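Lipoprotein (Thermotoga maritima, PDB 2F4I) is of unknown function but has an OB-fold and belongs to a family of predicted periplasmic lipoproteins. Local coordinates at residues D43-E46 with V47-L51. Residues are numbered along the deposited sequence; the frame is centred on the assembly and turned at random.
Sequences DAVE and VLNTL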
ATOM      1  N   ASP A  43      -6.579  -1.642  10.700  1.00 17.45           N
ATOM      2  CA  ASP A  43      -6.126  -2.957  11.050  1.00 17.08           C
ATOM      3  C   ASP A  43      -6.343  -3.943   9.882  1.00 17.08           C
ATOM      4  O   ASP A  43      -7.482  -4.169   9.447  1.00 15.90           O
ATOM      5  CB  ASP A  43      -6.881  -3.420  12.273  1.00 17.91           C
ATOM      6  CG  ASP A  43      -6.458  -4.764  12.706  1.00 19.68           C
ATOM      7  OD1 ASP A  43      -5.372  -4.853  13.286  1.00 22.26           O
ATOM      8  OD2 ASP A  43      -7.181  -5.734  12.457  1.00 20.99           O
ATOM      9  N   ALA A  44      -5.243  -4.523   9.395  1.00 16.15           N
ATOM     10  CA  ALA A  44      -5.266  -5.433   8.245  1.00 16.42           C
ATOM     11  C   ALA A  44      -6.241  -6.633   8.389  1.00 16.79           C
ATOM     12  O   ALA A  44      -7.017  -6.909   7.475  1.00 16.01           O
ATOM     13  CB  ALA A  44      -3.816  -5.902   7.904  1.00 12.94           C
ATOM     14  N   VAL A  45      -6.235  -7.311   9.533  1.00 16.99           N
ATOM     15  CA  VAL A  45      -7.100  -8.488   9.736  1.00 16.82           C
ATOM     16  C   VAL A  45      -8.577  -8.097   9.677  1.00 18.65           C
ATOM     17  O   VAL A  45      -9.362  -8.748   8.988  1.00 19.04           O
ATOM     18  CB  VAL A  45      -6.762  -9.254  11.048  1.00 16.83           C
ATOM     19  CG1 VAL A  45      -7.755 -10.434  11.297  1.00 15.63           C
ATOM     20  CG2 VAL A  45      -5.338  -9.799  10.987  1.00 14.64           C
ATOM     21  N   GLU A  46      -8.940  -7.003  10.358  1.00 20.09           N
ATOM     22  CA  GLU A  46     -10.323  -6.512  10.338  1.00 20.90           C
ATOM     23  C   GLU A  46     -10.808  -6.165   8.926  1.00 20.35           C
ATOM     24  O   GLU A  46     -11.924  -6.534   8.557  1.00 19.58           O
ATOM     25  CB  GLU A  46     -10.435  -5.274  11.228  0.50 21.73           C
ATOM     26  CG  GLU A  46     -11.851  -4.726  11.374  0.50 22.50           C
ATOM     27  CD  GLU A  46     -11.929  -3.500  12.273  0.50 23.27           C
ATOM     28  OE1 GLU A  46     -11.059  -3.325  13.166  0.50 23.41           O
ATOM     29  OE2 GLU A  46     -12.872  -2.705  12.073  0.50 24.55           O
ATOM     30  N   VAL A  47     -10.006  -5.396   8.175  1.00 18.04           N
ATOM     31  CA  VAL A  47     -10.348  -5.032   6.803  1.00 15.96           C
ATOM     32  C   VAL A  47     -10.535  -6.296   5.922  1.00 16.52           C
ATOM     33  O   VAL A  47     -11.590  -6.458   5.291  1.00 14.99           O
ATOM     34  CB  VAL A  47      -9.320  -4.054   6.183  1.00 15.59           C
ATOM     35  CG1 VAL A  47      -9.548  -3.825   4.668  1.00 14.49           C
ATOM     36  CG2 VAL A  47      -9.269  -2.718   6.940  1.00 14.38           C
ATOM     37  N   LEU A  48      -9.549  -7.196   5.905  1.00 15.25           N
ATOM     38  CA  LEU A  48      -9.673  -8.402   5.095  1.00 16.38           C
ATOM     39  C   LEU A  48     -10.870  -9.312   5.497  1.00 16.51           C
ATOM     40  O   LEU A  48     -11.555  -9.857   4.647  1.00 15.07           O
ATOM     41  CB  LEU A  48      -8.373  -9.223   5.050  1.00 16.58           C
ATOM     42  CG  LEU A  48      -7.070  -8.578   4.577  1.00 17.36           C
ATOM     43  CD1 LEU A  48      -6.128  -9.604   4.092  1.00 18.61           C
ATOM     44  CD2 LEU A  48      -7.269  -7.553   3.523  1.00 18.75           C
ATOM     45  N   ASN A  49     -11.099  -9.471   6.796  1.00 17.14           N
ATOM     46  CA  ASN A  49     -12.276 -10.212   7.262  1.00 16.97           C
ATOM     47  C   ASN A  49     -13.568  -9.585   6.785  1.00 16.57           C
ATOM     48  O   ASN A  49     -14.481 -10.279   6.382  1.00 15.81           O
ATOM     49  CB  ASN A  49     -12.300 -10.323   8.791  1.00 14.15           C
ATOM     50  CG  ASN A  49     -11.345 -11.358   9.301  1.00 14.05           C
ATOM     51  OD1 ASN A  49     -10.858 -12.182   8.529  1.00 14.38           O
ATOM     52  ND2 ASN A  49     -11.048 -11.313  10.588  1.00 10.97           N
ATOM     53  N   THR A  50     -13.637  -8.256   6.830  1.00 16.96           N
ATOM     54  CA  THR A  50     -14.829  -7.564   6.328  1.00 16.75           C
ATOM     55  C   THR A  50     -14.991  -7.724   4.798  1.00 17.04           C
ATOM     56  O   THR A  50     -16.113  -7.892   4.310  1.00 17.05           O
ATOM     57  CB  THR A  50     -14.869  -6.085   6.728  1.00 16.13           C
ATOM     58  OG1 THR A  50     -14.598  -5.950   8.124  1.00 15.39           O
ATOM     59  CG2 THR A  50     -16.244  -5.467   6.398  1.00 15.50           C
ATOM     60  N   LEU A  51     -13.891  -7.686   4.053  1.00 17.05           N
ATOM     61  CA  LEU A  51     -13.932  -7.914   2.600  1.00 17.66           C
ATOM     62  C   LEU A  51     -14.477  -9.293   2.291  1.00 17.37           C
ATOM     63  O   LEU A  51     -15.261  -9.462   1.379  1.00 19.35           O
ATOM     64  CB  LEU A  51     -12.556  -7.757   1.956  1.00 16.95           C
ATOM     65  CG  LEU A  51     -12.063  -6.327   1.788  1.00 17.95           C
ATOM     66  CD1 LEU A  51     -10.537  -6.321   1.580  1.00 18.46           C
ATOM     67  CD2 LEU A  51     -12.785  -5.535   0.645  1.00 17.17           C
TER
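Thr50 turns its hydroxyl back along the helix onto the carbonyl of Glu46, with OG1 2.8 Å from Glu46 O. The chi1 of -48° puts OG1 beside its own backbone N, on the side facing the turn before, where the Glu46 carbonyl lies. Glu46 O also accepts from Thr50 N at 3.0 Å. The two donors come from opposite faces of the carbonyl plane, so this oxygen is gripped twice by one residue. Val45 and Asn49 stand one turn apart with their side chains running alongside each other from the helix. CG1 of Val45 touches ND2 of Asn49 at 3.5 Å. OD1 of Asn49 is hydrogen-bonded to Arg95, which ties down the amide from outside the helix. Residues 44-51 make up the first two turns of helix 44-53, which follows directly on the short edge strand 42-43 of the mixed sheet. Asp43 is the N-cap. Its OD2 accepts from Glu46 N at 3.0 Å; the N-H comes from the anti side of the carboxylate, tilted 23° off its plane. Its carbonyl takes Val47 N, and CG2 of Val47 rests against Asp43 O at 3.4 Å. At Leu48 the branch carbon CG lies 3.3 Å from Ala44 O, the oxygen that also accepts from Leu48 N. Ala44, Val47 and Leu51 face the sheet, meeting Ile76 and Tyr74 of strand 72-81 and Phe168 and Phe172 of strand 165-174. Thr50 touches Phe62.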